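Local coordinates for protein glucosamine 6-phosphate N-acetyltransferase (Arabidopsis thaliana, PDB 3T90) that transfers the acetyl group of acetyl-CoA to D-glucosamine 6-phosphate, giving N-acetyl-D-glucosamine 6-phosphate on the route to UDP-N-acetylglucosamine, at residues E3-R8 and K98-K103; I7-I12 and D50-V55; C54-E59 and K102-F107; A65-V70 and D88-S93. All coordinates share one frame; numbering follows the deposited sequence.

Contact 1: E3-R8 and K98-K103; sequences ETFKIR and KQLGKK
K98 and F5 open the contact, the lysine chain crossing the ring at about a right angle. Its bends beyond CG bring CE to 3.5 Å from F5 CE2, obliquely to the ring. The same lysine passes E3, whose OE1 lies 4.1 Å from K98 CD; the charged ends are opposite in sign but stop short of a salt bridge, E3 OE1 and K98 NZ lying 4.9 Å apart. L100, in the first turn of helix 100-114, supplies the apolar part. Its CD2 sits over one face of the F5 ring, 4.1 Å from the centroid and 21° off the normal, in a CH-pi contact, while L100 CD1 comes within 3.8 Å of F5 CE1. F5 is turned to meet it by a CG anti to the carbonyl carbon (chi1 -60°), and F95 packs edge-to-face on the same ring. An alanine at F5 is likely to leave the methyls of L100 without their aromatic face and the aliphatic part of K98 without its support. One turn on, K103 offers its backbone: I7 CD1 touches K103 O at 3.6 Å, whereas the lysine's amino end leads away. K98-K102 belong, by similarity, to the acetyl-CoA site, and G101 N holds a sulfonate oxygen of a bound buffer molecule, consistent with the GNAT arrangement in which the start of this helix receives the pyrophosphate of the cofactor.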
loop_
_atom_site.group_PDB
_atom_site.type_symbol
_atom_site.label_atom_id
_atom_site.label_comp_id
_atom_site.label_asym_id
_atom_site.label_seq_id
_atom_site.Cartn_x
_atom_site.Cartn_y
_atom_site.Cartn_z
ATOM N N GLU A 3 10.092 -10.766 31.721
ATOM C CA GLU A 3 9.661 -10.804 30.292
ATOM C C GLU A 3 10.822 -10.838 29.307
ATOM O O GLU A 3 11.785 -10.093 29.455
ATOM C CB GLU A 3 8.776 -9.605 30.027
ATOM C CG GLU A 3 7.519 -9.702 30.853
ATOM C CD GLU A 3 6.861 -8.362 31.105
ATOM O OE1 GLU A 3 7.442 -7.310 30.722
ATOM O OE2 GLU A 3 5.753 -8.391 31.686
ATOM N N THR A 4 10.670 -11.659 28.262
ATOM C CA THR A 4 11.646 -11.945 27.242
ATOM C C THR A 4 10.886 -11.939 25.913
ATOM O O THR A 4 9.767 -12.411 25.885
ATOM C CB THR A 4 12.229 -13.343 27.490
ATOM O OG1 THR A 4 12.637 -13.387 28.866
ATOM C CG2 THR A 4 13.448 -13.611 26.602
ATOM N N PHE A 5 11.521 -11.407 24.876
ATOM C CA PHE A 5 10.848 -11.121 23.573
ATOM C C PHE A 5 11.587 -11.790 22.437
ATOM O O PHE A 5 12.833 -11.694 22.318
ATOM C CB PHE A 5 10.730 -9.592 23.358
ATOM C CG PHE A 5 9.925 -8.924 24.434
ATOM C CD1 PHE A 5 8.517 -8.940 24.418
ATOM C CD2 PHE A 5 10.551 -8.278 25.556
ATOM C CE1 PHE A 5 7.743 -8.379 25.403
ATOM C CE2 PHE A 5 9.774 -7.721 26.565
ATOM C CZ PHE A 5 8.364 -7.730 26.509
ATOM N N LYS A 6 10.834 -12.488 21.590
ATOM C CA LYS A 6 11.390 -13.133 20.410
ATOM C C LYS A 6 10.742 -12.560 19.139
ATOM O O LYS A 6 9.486 -12.648 18.976
ATOM C CB LYS A 6 11.285 -14.663 20.483
ATOM C CG LYS A 6 12.323 -15.361 21.466
ATOM C CD LYS A 6 12.194 -16.937 21.447
ATOM C CE LYS A 6 13.008 -17.660 20.283
ATOM N NZ LYS A 6 12.638 -19.136 19.984
ATOM N N ILE A 7 11.580 -12.009 18.259
ATOM C CA ILE A 7 11.087 -11.458 16.995
ATOM C C ILE A 7 11.176 -12.510 15.879
ATOM O O ILE A 7 12.175 -13.237 15.779
ATOM C CB ILE A 7 11.777 -10.108 16.602
ATOM C CG1 ILE A 7 11.106 -9.499 15.398
ATOM C CG2 ILE A 7 13.254 -10.301 16.308
ATOM C CD1 ILE A 7 11.461 -8.028 15.226
ATOM N N ARG A 8 10.134 -12.621 15.047
ATOM C CA ARG A 8 10.050 -13.654 13.982
ATOM C C ARG A 8 8.881 -13.322 13.013
ATOM O O ARG A 8 8.287 -12.234 13.105
ATOM C CB ARG A 8 9.782 -15.039 14.649
ATOM C CG ARG A 8 8.532 -15.040 15.562
ATOM C CD ARG A 8 8.252 -16.521 16.072
ATOM N NE ARG A 8 7.217 -16.531 17.046
ATOM C CZ ARG A 8 5.925 -16.633 16.670
ATOM N NH1 ARG A 8 5.588 -16.566 15.360
ATOM N NH2 ARG A 8 5.003 -16.695 17.630
ATOM N N LYS A 98 8.907 -0.556 25.801
ATOM C CA LYS A 98 9.915 -1.640 25.714
ATOM C C LYS A 98 10.644 -1.730 24.340
ATOM O O LYS A 98 11.340 -2.711 24.033
ATOM C CB LYS A 98 9.260 -2.930 26.170
ATOM C CG LYS A 98 8.727 -2.819 27.657
ATOM C CD LYS A 98 8.825 -4.150 28.454
ATOM C CE LYS A 98 10.237 -4.766 28.388
ATOM N NZ LYS A 98 11.245 -4.478 29.484
ATOM N N GLN A 99 10.431 -0.668 23.561
ATOM C CA GLN A 99 11.046 -0.485 22.289
ATOM C C GLN A 99 10.684 -1.580 21.263
ATOM O O GLN A 99 11.400 -1.855 20.291
ATOM C CB GLN A 99 12.542 -0.299 22.477
ATOM C CG GLN A 99 12.902 0.972 23.318
ATOM C CD GLN A 99 12.437 0.924 24.770
ATOM O OE1 GLN A 99 12.525 -0.121 25.416
ATOM N NE2 GLN A 99 11.993 2.076 25.305
ATOM N N LEU A 100 9.507 -2.171 21.441
ATOM C CA LEU A 100 9.090 -3.213 20.517
ATOM C C LEU A 100 8.649 -2.671 19.155
ATOM O O LEU A 100 8.886 -3.306 18.121
ATOM C CB LEU A 100 7.968 -4.048 21.156
ATOM C CG LEU A 100 8.308 -4.777 22.480
ATOM C CD1 LEU A 100 7.117 -5.659 22.784
ATOM C CD2 LEU A 100 9.623 -5.657 22.352
ATOM N N GLY A 101 7.984 -1.510 19.154
ATOM C CA GLY A 101 7.555 -1.045 17.853
ATOM C C GLY A 101 8.693 -0.669 16.948
ATOM O O GLY A 101 8.659 -0.986 15.762
ATOM N N LYS A 102 9.794 -0.120 17.523
ATOM C CA LYS A 102 10.974 0.176 16.689
ATOM C C LYS A 102 11.535 -1.129 16.101
ATOM O O LYS A 102 11.997 -1.186 14.945
ATOM C CB LYS A 102 12.026 0.920 17.519
ATOM C CG LYS A 102 13.356 1.205 16.758
ATOM C CD LYS A 102 14.082 2.380 17.484
ATOM C CE LYS A 102 15.308 2.873 16.728
ATOM N NZ LYS A 102 16.441 1.890 16.772
ATOM N N LYS A 103 11.594 -2.172 16.939
ATOM C CA LYS A 103 12.121 -3.461 16.467
ATOM C C LYS A 103 11.292 -4.008 15.282
ATOM O O LYS A 103 11.843 -4.573 14.315
ATOM C CB LYS A 103 12.213 -4.509 17.632
ATOM C CG LYS A 103 13.195 -4.167 18.754
ATOM C CD LYS A 103 13.261 -5.304 19.786
ATOM C CE LYS A 103 14.408 -5.042 20.755
ATOM N NZ LYS A 103 15.601 -4.428 20.052
#

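Contact 2: I7-I12 and D50-V55; sequences IRKLEI and DHVICV
L10 and I53 lie side by side and point the same way, L10 CD2 meeting I53 CD1 at 3.8 Å. The other methyl of L10, CD1, reaches V55 CG1 at 3.8 Å, so a single leucine fills the space beside two residues of the neighbouring strand. F19 also packs on L10 and V55, and F76 of the second subunit touches L10 and I53, which places this dense part against the dimer interface. Backbone bonds hold the two strands in register: R8 and V55 form a hydrogen-bonded antiparallel pair, R8 N giving to V55 O and V55 N to R8 O, and L10 N adds a 2.9 Å bond to I53 O. This is the edge of the GNAT sheet, where strand 5-9 is the outermost strand within the chain and strand 51-58 its neighbour. On the same face as V55, the guanidinium of R8 lies with one face over V55 CG2, 3.4 Å from NH1. The arginine gets there with CG between its backbone N and carbonyl carbon (chi1 55°) and an extended chain to NE; NH1 also bonds K9 O at 3.0 Å, tilted 16° from the guanidinium plane, while NH2 forms salt bridges with D14 and E57. The solvent side is that of I7 and K9, although F107 of helix 100-114 covers C54 and V52 there. I7 CG1 rests against C54 SG at 3.6 Å, yet I7 is largely exposed. At the non-hydrogen-bonded pair of K9 and C54 the side chains diverge, and the exposed lysine meets V52 CG1 only through its CG, at 4.3 Å.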
loop_
_atom_site.group_PDB
_atom_site.type_symbol
_atom_site.label_atom_id
_atom_site.label_comp_id
_atom_site.label_asym_id
_atom_site.label_seq_id
_atom_site.Cartn_x
_atom_site.Cartn_y
_atom_site.Cartn_z
ATOM N N ILE A 7 11.580 -12.009 18.259
ATOM C CA ILE A 7 11.087 -11.458 16.995
ATOM C C ILE A 7 11.176 -12.510 15.879
ATOM O O ILE A 7 12.175 -13.237 15.779
ATOM C CB ILE A 7 11.777 -10.108 16.602
ATOM C CG1 ILE A 7 11.106 -9.499 15.398
ATOM C CG2 ILE A 7 13.254 -10.301 16.308
ATOM C CD1 ILE A 7 11.461 -8.028 15.226
ATOM N N ARG A 8 10.134 -12.621 15.047
ATOM C CA ARG A 8 10.050 -13.654 13.982
ATOM C C ARG A 8 8.881 -13.322 13.013
ATOM O O ARG A 8 8.287 -12.234 13.105
ATOM C CB ARG A 8 9.782 -15.039 14.649
ATOM C CG ARG A 8 8.532 -15.040 15.562
ATOM C CD ARG A 8 8.252 -16.521 16.072
ATOM N NE ARG A 8 7.217 -16.531 17.046
ATOM C CZ ARG A 8 5.925 -16.633 16.670
ATOM N NH1 ARG A 8 5.588 -16.566 15.360
ATOM N NH2 ARG A 8 5.003 -16.695 17.630
ATOM N N LYS A 9 8.587 -14.197 12.065
ATOM C CA LYS A 9 7.389 -13.994 11.238
ATOM C C LYS A 9 6.201 -14.653 11.806
ATOM O O LYS A 9 6.280 -15.606 12.621
ATOM C CB LYS A 9 7.678 -14.527 9.838
ATOM C CG LYS A 9 8.763 -13.665 9.088
ATOM C CD LYS A 9 9.129 -14.368 7.808
ATOM C CE LYS A 9 10.386 -13.735 7.205
ATOM N NZ LYS A 9 11.635 -14.018 8.004
ATOM N N LEU A 10 5.013 -14.172 11.427
ATOM C CA LEU A 10 3.774 -14.838 11.795
ATOM C C LEU A 10 3.764 -16.309 11.366
ATOM O O LEU A 10 4.172 -16.662 10.255
ATOM C CB LEU A 10 2.634 -14.087 11.122
ATOM C CG LEU A 10 1.200 -14.538 11.460
ATOM C CD1 LEU A 10 0.837 -14.070 12.957
ATOM C CD2 LEU A 10 0.242 -14.008 10.423
ATOM N N GLU A 11 3.254 -17.184 12.266
ATOM C CA GLU A 11 3.112 -18.584 11.959
ATOM C C GLU A 11 1.670 -19.016 12.108
ATOM O O GLU A 11 0.864 -18.332 12.808
ATOM C CB GLU A 11 4.038 -19.410 12.895
ATOM C CG GLU A 11 5.526 -19.082 12.695
ATOM C CD GLU A 11 6.049 -19.541 11.314
ATOM O OE1 GLU A 11 5.646 -20.643 10.887
ATOM O OE2 GLU A 11 6.788 -18.814 10.581
ATOM N N ILE A 12 1.328 -20.173 11.530
ATOM C CA ILE A 12 -0.121 -20.554 11.532
ATOM C C ILE A 12 -0.629 -20.820 12.950
ATOM O O ILE A 12 -1.804 -20.526 13.255
ATOM C CB ILE A 12 -0.384 -21.688 10.526
ATOM C CG1 ILE A 12 -1.909 -21.687 10.118
ATOM C CG2 ILE A 12 0.107 -22.991 11.069
ATOM C CD1 ILE A 12 -2.246 -22.409 8.732
ATOM N N ASP A 50 7.020 -10.919 -0.982
ATOM C CA ASP A 50 6.330 -9.659 -1.298
ATOM C C ASP A 50 5.281 -9.284 -0.226
ATOM O O ASP A 50 4.674 -8.228 -0.305
ATOM C CB ASP A 50 5.660 -9.762 -2.650
ATOM C CG ASP A 50 6.676 -9.793 -3.787
ATOM O OD1 ASP A 50 7.594 -8.973 -3.724
ATOM O OD2 ASP A 50 6.510 -10.657 -4.683
ATOM N N HIS A 51 5.060 -10.154 0.782
ATOM C CA HIS A 51 4.044 -9.766 1.856
ATOM C C HIS A 51 4.434 -10.509 3.134
ATOM O O HIS A 51 4.011 -11.719 3.197
ATOM C CB HIS A 51 2.591 -10.082 1.386
ATOM C CG HIS A 51 1.504 -9.376 2.191
ATOM N ND1 HIS A 51 0.156 -9.373 1.836
ATOM C CD2 HIS A 51 1.607 -8.627 3.288
ATOM C CE1 HIS A 51 -0.515 -8.661 2.751
ATOM N NE2 HIS A 51 0.351 -8.256 3.680
ATOM N N VAL A 52 5.110 -9.796 4.076
ATOM C CA VAL A 52 5.753 -10.294 5.344
ATOM C C VAL A 52 4.988 -9.707 6.573
ATOM O O VAL A 52 4.597 -8.552 6.567
ATOM C CB VAL A 52 7.284 -9.831 5.595
ATOM C CG1 VAL A 52 7.719 -9.990 7.115
ATOM C CG2 VAL A 52 8.266 -10.484 4.661
ATOM N N ILE A 53 4.597 -10.578 7.501
ATOM C CA ILE A 53 4.086 -10.134 8.753
ATOM C C ILE A 53 5.079 -10.472 9.864
ATOM O O ILE A 53 5.416 -11.676 10.017
ATOM C CB ILE A 53 2.732 -10.757 9.074
ATOM C CG1 ILE A 53 1.768 -10.455 7.896
ATOM C CG2 ILE A 53 2.234 -10.240 10.460
ATOM C CD1 ILE A 53 0.365 -10.974 8.122
ATOM N N CYS A 54 5.556 -9.477 10.618
ATOM C CA CYS A 54 6.501 -9.681 11.721
ATOM C C CYS A 54 5.659 -9.724 13.002
ATOM O O CYS A 54 4.708 -8.930 13.179
ATOM C CB CYS A 54 7.415 -8.419 11.763
ATOM S SG CYS A 54 8.504 -8.359 13.181
ATOM N N VAL A 55 6.029 -10.643 13.897
ATOM C CA VAL A 55 5.507 -10.642 15.278
ATOM C C VAL A 55 6.611 -10.727 16.285
ATOM O O VAL A 55 7.700 -11.310 15.991
ATOM C CB VAL A 55 4.518 -11.833 15.522
ATOM C CG1 VAL A 55 3.246 -11.700 14.686
ATOM C CG2 VAL A 55 5.157 -13.203 15.424
#

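Contact 3: C54-E59 and K102-F107; sequences CVIEEE and KKVVEF
F107 of helix 100-114 lays one face of its ring against C54 of strand 51-58. Followed outward, its CB lies 4.0 Å from C54 SG and its CG slightly nearer the same sulfur. One rim then takes over: CD2 is 3.7 Å from both SG and CB of C54, and CE2 still touches that CB. The sulfur stands 4.0 Å from the ring centroid and 23° off the normal, a Cys sulfur-aromatic contact over the face. Two torsions turn the groups together, since both C54 SG (chi1 172°) and F107 CG (chi1 -180°) are anti to their own backbone N. I7 and V52 touch the same ring, so it joins strand 5-9 to the helix as well. A serine in place of F107 would probably leave the C54 sulfur without its aromatic face and open a gap between helix and sheet. Further along the strand, I56 CD1 meets V104 CG2 at 3.7 Å, the two side chains crossing at a slant, and brushes K103 CB. On the helix itself, K102 NZ forms a 2.6 Å salt bridge with E106 OE2 from above the carboxylate plane. Helix and sheet are joined, as in GNAT folds, without any hydrogen bond between the two segments; the contact is likely to rest on dispersion and on burial of C54, I56 and V104, with fit of shape counting for more than direction.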
loop_
_atom_site.group_PDB
_atom_site.type_symbol
_atom_site.label_atom_id
_atom_site.label_comp_id
_atom_site.label_asym_id
_atom_site.label_seq_id
_atom_site.Cartn_x
_atom_site.Cartn_y
_atom_site.Cartn_z
ATOM N N CYS A 54 5.556 -9.477 10.618
ATOM C CA CYS A 54 6.501 -9.681 11.721
ATOM C C CYS A 54 5.659 -9.724 13.002
ATOM O O CYS A 54 4.708 -8.930 13.179
ATOM C CB CYS A 54 7.415 -8.419 11.763
ATOM S SG CYS A 54 8.504 -8.359 13.181
ATOM N N VAL A 55 6.029 -10.643 13.897
ATOM C CA VAL A 55 5.507 -10.642 15.278
ATOM C C VAL A 55 6.611 -10.727 16.285
ATOM O O VAL A 55 7.700 -11.310 15.991
ATOM C CB VAL A 55 4.518 -11.833 15.522
ATOM C CG1 VAL A 55 3.246 -11.700 14.686
ATOM C CG2 VAL A 55 5.157 -13.203 15.424
ATOM N N ILE A 56 6.350 -10.170 17.453
ATOM C CA ILE A 56 7.220 -10.375 18.572
ATOM C C ILE A 56 6.391 -11.091 19.613
ATOM O O ILE A 56 5.358 -10.559 20.062
ATOM C CB ILE A 56 7.762 -9.080 19.155
ATOM C CG1 ILE A 56 8.546 -8.369 18.097
ATOM C CG2 ILE A 56 8.606 -9.347 20.441
ATOM C CD1 ILE A 56 9.103 -6.941 18.577
ATOM N N GLU A 57 6.878 -12.274 20.056
ATOM C CA GLU A 57 6.226 -13.023 21.094
ATOM C C GLU A 57 6.880 -12.744 22.425
ATOM O O GLU A 57 8.114 -12.741 22.477
ATOM C CB GLU A 57 6.268 -14.547 20.779
ATOM C CG GLU A 57 5.517 -15.386 21.799
ATOM C CD GLU A 57 5.522 -16.901 21.507
ATOM O OE1 GLU A 57 5.518 -17.318 20.343
ATOM O OE2 GLU A 57 5.517 -17.707 22.502
ATOM N N GLU A 58 6.053 -12.526 23.447
ATOM C CA GLU A 58 6.636 -12.476 24.841
ATOM C C GLU A 58 6.521 -13.923 25.355
ATOM O O GLU A 58 5.442 -14.525 25.466
ATOM C CB GLU A 58 5.887 -11.481 25.702
ATOM C CG GLU A 58 6.651 -11.144 27.001
ATOM C CD GLU A 58 6.491 -12.277 28.043
ATOM O OE1 GLU A 58 5.323 -12.663 28.329
ATOM O OE2 GLU A 58 7.585 -12.743 28.498
ATOM N N GLU A 59 7.693 -14.411 25.718
ATOM C CA GLU A 59 7.922 -15.824 25.991
ATOM C C GLU A 59 7.211 -16.366 27.230
ATOM O O GLU A 59 6.648 -17.445 27.175
ATOM C CB GLU A 59 9.435 -16.057 26.068
ATOM C CG GLU A 59 10.117 -16.027 24.706
ATOM C CD GLU A 59 11.463 -16.739 24.740
ATOM O OE1 GLU A 59 11.512 -17.880 25.284
ATOM O OE2 GLU A 59 12.467 -16.163 24.240
ATOM N N LYS A 102 9.794 -0.120 17.523
ATOM C CA LYS A 102 10.974 0.176 16.689
ATOM C C LYS A 102 11.535 -1.129 16.101
ATOM O O LYS A 102 11.997 -1.186 14.945
ATOM C CB LYS A 102 12.026 0.920 17.519
ATOM C CG LYS A 102 13.356 1.205 16.758
ATOM C CD LYS A 102 14.082 2.380 17.484
ATOM C CE LYS A 102 15.308 2.873 16.728
ATOM N NZ LYS A 102 16.441 1.890 16.772
ATOM N N LYS A 103 11.594 -2.172 16.939
ATOM C CA LYS A 103 12.121 -3.461 16.467
ATOM C C LYS A 103 11.292 -4.008 15.282
ATOM O O LYS A 103 11.843 -4.573 14.315
ATOM C CB LYS A 103 12.213 -4.509 17.632
ATOM C CG LYS A 103 13.195 -4.167 18.754
ATOM C CD LYS A 103 13.261 -5.304 19.786
ATOM C CE LYS A 103 14.408 -5.042 20.755
ATOM N NZ LYS A 103 15.601 -4.428 20.052
ATOM N N VAL A 104 9.966 -3.897 15.405
ATOM C CA VAL A 104 9.087 -4.332 14.313
ATOM C C VAL A 104 9.354 -3.530 13.059
ATOM O O VAL A 104 9.559 -4.114 12.000
ATOM C CB VAL A 104 7.640 -4.245 14.738
ATOM C CG1 VAL A 104 6.718 -4.462 13.526
ATOM C CG2 VAL A 104 7.320 -5.396 15.702
ATOM N N VAL A 105 9.412 -2.200 13.200
ATOM C CA VAL A 105 9.569 -1.389 12.007
ATOM C C VAL A 105 10.912 -1.642 11.353
ATOM O O VAL A 105 11.014 -1.703 10.112
ATOM C CB VAL A 105 9.400 0.101 12.369
ATOM C CG1 VAL A 105 9.804 1.025 11.236
ATOM C CG2 VAL A 105 7.970 0.356 12.793
ATOM N N GLU A 106 11.958 -1.771 12.193
ATOM C CA GLU A 106 13.255 -2.026 11.600
ATOM C C GLU A 106 13.326 -3.366 10.918
ATOM O O GLU A 106 13.966 -3.484 9.873
ATOM C CB GLU A 106 14.366 -1.947 12.655
ATOM C CG GLU A 106 14.599 -0.474 13.061
ATOM C CD GLU A 106 15.573 -0.362 14.227
ATOM O OE1 GLU A 106 15.743 -1.344 14.974
ATOM O OE2 GLU A 106 16.168 0.712 14.417
ATOM N N PHE A 107 12.679 -4.393 11.482
ATOM C CA PHE A 107 12.655 -5.697 10.802
ATOM C C PHE A 107 12.034 -5.576 9.383
ATOM O O PHE A 107 12.551 -6.149 8.413
ATOM C CB PHE A 107 11.874 -6.668 11.703
ATOM C CG PHE A 107 11.731 -8.086 11.193
ATOM C CD1 PHE A 107 12.476 -9.114 11.766
ATOM C CD2 PHE A 107 10.734 -8.409 10.236
ATOM C CE1 PHE A 107 12.262 -10.433 11.379
ATOM C CE2 PHE A 107 10.525 -9.755 9.816
ATOM C CZ PHE A 107 11.243 -10.777 10.382
#

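Contact 4: A65-V70 and D88-S93; sequences AATGSV and DVVVDS
Two central strands of the GNAT sheet meet where T67 faces V90, beside D88 and V89, which by similarity bind the substrate. T67 and V90 are a hydrogen-bonded antiparallel pair: T67 N gives to V90 O at 3.0 Å, nearly along the carbonyl direction (167°), and V90 N returns a bond to T67 O. Their side chains share a face of the sheet and touch closely, T67 CG2 lying 3.5 Å from V90 CG1, since each of these methyls sits between its own backbone N and carbonyl carbon. That rotation sends T67 OG1 anti to its N, where it bonds C54 O of the next strand. The other face carries A66 and V91, a non-hydrogen-bonded pair in which A66 CB meets V91 CG2 at 4.0 Å, with L100 packing on A66. At this end the edge of strand 63-74 toward I56 holds a classic beta bulge, A65 and A66 both facing that residue, while on the other edge A65 O accepts a nearly straight bond from D92 N (170° at the hydrogen). D88 has positive phi, and its carbonyl takes no N-H from strand 65-70 but a CA-H...O contact from G68 CA (3.4 Å) and a bond from water. That water donates 2.9 Å bonds to both T67 OG1 and D88 O and also bonds S69 OG, linking the strands. A second water, which also meets S69 OG, donates to D88 OD2 at 2.7 Å, and OD1 forms a salt bridge with K75 of the second subunit, also a predicted substrate residue.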
loop_
_atom_site.group_PDB
_atom_site.type_symbol
_atom_site.label_atom_id
_atom_site.label_comp_id
_atom_site.label_asym_id
_atom_site.label_seq_id
_atom_site.Cartn_x
_atom_site.Cartn_y
_atom_site.Cartn_z
ATOM N N ALA A 65 3.136 -9.876 21.517
ATOM C CA ALA A 65 3.283 -8.567 22.132
ATOM C C ALA A 65 3.315 -7.371 21.156
ATOM O O ALA A 65 3.031 -6.260 21.501
ATOM C CB ALA A 65 4.624 -8.568 22.950
ATOM N N ALA A 66 3.754 -7.618 19.945
ATOM C CA ALA A 66 3.792 -6.575 18.906
ATOM C C ALA A 66 3.755 -7.203 17.545
ATOM O O ALA A 66 4.057 -8.398 17.365
ATOM C CB ALA A 66 5.121 -5.733 19.065
ATOM N N THR A 67 3.311 -6.447 16.547
ATOM C CA THR A 67 3.187 -6.927 15.184
ATOM C C THR A 67 3.264 -5.754 14.200
ATOM O O THR A 67 3.013 -4.595 14.561
ATOM C CB THR A 67 1.888 -7.712 14.973
ATOM O OG1 THR A 67 1.917 -8.322 13.662
ATOM C CG2 THR A 67 0.620 -6.875 15.123
ATOM N N GLY A 68 3.602 -6.106 12.948
ATOM C CA GLY A 68 3.563 -5.121 11.857
ATOM C C GLY A 68 3.760 -5.908 10.602
ATOM O O GLY A 68 4.367 -6.971 10.565
ATOM N N SER A 69 3.246 -5.361 9.508
ATOM C CA SER A 69 3.229 -6.029 8.205
ATOM C C SER A 69 3.887 -5.180 7.128
ATOM O O SER A 69 3.931 -3.943 7.256
ATOM C CB SER A 69 1.781 -6.258 7.764
ATOM O OG SER A 69 1.060 -6.982 8.757
ATOM N N VAL A 70 4.384 -5.815 6.077
ATOM C CA VAL A 70 4.708 -4.991 4.871
ATOM C C VAL A 70 4.314 -5.693 3.588
ATOM O O VAL A 70 4.509 -6.895 3.454
ATOM C CB VAL A 70 6.253 -4.606 4.926
ATOM C CG1 VAL A 70 7.184 -5.852 4.743
ATOM C CG2 VAL A 70 6.522 -3.528 3.842
ATOM N N ASP A 88 -0.471 -2.008 9.755
ATOM C CA ASP A 88 -0.946 -2.845 10.865
ATOM C C ASP A 88 0.094 -3.032 11.956
ATOM O O ASP A 88 0.323 -4.138 12.482
ATOM C CB ASP A 88 -1.507 -4.180 10.324
ATOM C CG ASP A 88 -2.693 -4.031 9.346
ATOM O OD1 ASP A 88 -3.198 -2.869 9.231
ATOM O OD2 ASP A 88 -3.027 -5.026 8.739
ATOM N N VAL A 89 0.784 -1.928 12.243
ATOM C CA VAL A 89 1.780 -1.866 13.361
ATOM C C VAL A 89 1.098 -1.592 14.695
ATOM O O VAL A 89 0.372 -0.632 14.848
ATOM C CB VAL A 89 2.802 -0.788 13.057
ATOM C CG1 VAL A 89 3.807 -0.731 14.242
ATOM C CG2 VAL A 89 3.608 -1.080 11.728
ATOM N N VAL A 90 1.271 -2.519 15.655
ATOM C CA VAL A 90 0.589 -2.323 16.967
ATOM C C VAL A 90 1.417 -3.038 18.021
ATOM O O VAL A 90 2.005 -4.087 17.775
ATOM C CB VAL A 90 -0.909 -2.770 16.913
ATOM C CG1 VAL A 90 -1.026 -4.098 16.587
ATOM C CG2 VAL A 90 -1.601 -2.546 18.274
ATOM N N VAL A 91 1.575 -2.360 19.161
ATOM C CA VAL A 91 2.235 -2.923 20.343
ATOM C C VAL A 91 1.213 -3.034 21.439
ATOM O O VAL A 91 0.458 -2.079 21.681
ATOM C CB VAL A 91 3.411 -2.023 20.764
ATOM C CG1 VAL A 91 4.152 -2.653 22.015
ATOM C CG2 VAL A 91 4.324 -1.908 19.657
ATOM N N ASP A 92 1.155 -4.186 22.111
ATOM C CA ASP A 92 0.248 -4.360 23.273
ATOM C C ASP A 92 0.515 -3.217 24.283
ATOM O O ASP A 92 1.679 -2.950 24.592
ATOM C CB ASP A 92 0.486 -5.738 23.870
ATOM C CG ASP A 92 -0.587 -6.133 24.869
ATOM O OD1 ASP A 92 -1.190 -5.312 25.573
ATOM O OD2 ASP A 92 -0.760 -7.341 25.010
ATOM N N SER A 93 -0.561 -2.617 24.765
ATOM C CA SER A 93 -0.479 -1.480 25.689
ATOM C C SER A 93 0.347 -1.878 26.941
ATOM O O SER A 93 1.093 -1.026 27.474
ATOM C CB SER A 93 -1.885 -0.972 26.048
ATOM O OG SER A 93 -2.662 -2.022 26.605
HETATM O O HOH W 1 0.491 -6.904 11.562
HETATM O O HOH W 2 -1.330 -6.957 7.894
#

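How the contacts relate
The four contacts join four neighbouring strands of the GNAT sheet to the helix laid across it. Contact 2 pairs strands 5-9 and 51-58, and contact 4 pairs 63-74 with 82-91; a probable hydrogen bond from C54 N to G68 O, 2.8 Å, joins the two pairs. Contacts 1 and 3 share K102 and K103 at the start of helix 100-114, their centres about 5 Å apart. They meet contact 4 through L100 CB on A66 CB at 3.9 Å and V104 CG1 on G68 N at 3.6 Å. The predicted acetyl-CoA and substrate residues of contacts 1 and 4 lie near each other; G101 N is 3.7 Å from V91 CG2, whose side chain is about 3 Å from the bound buffer.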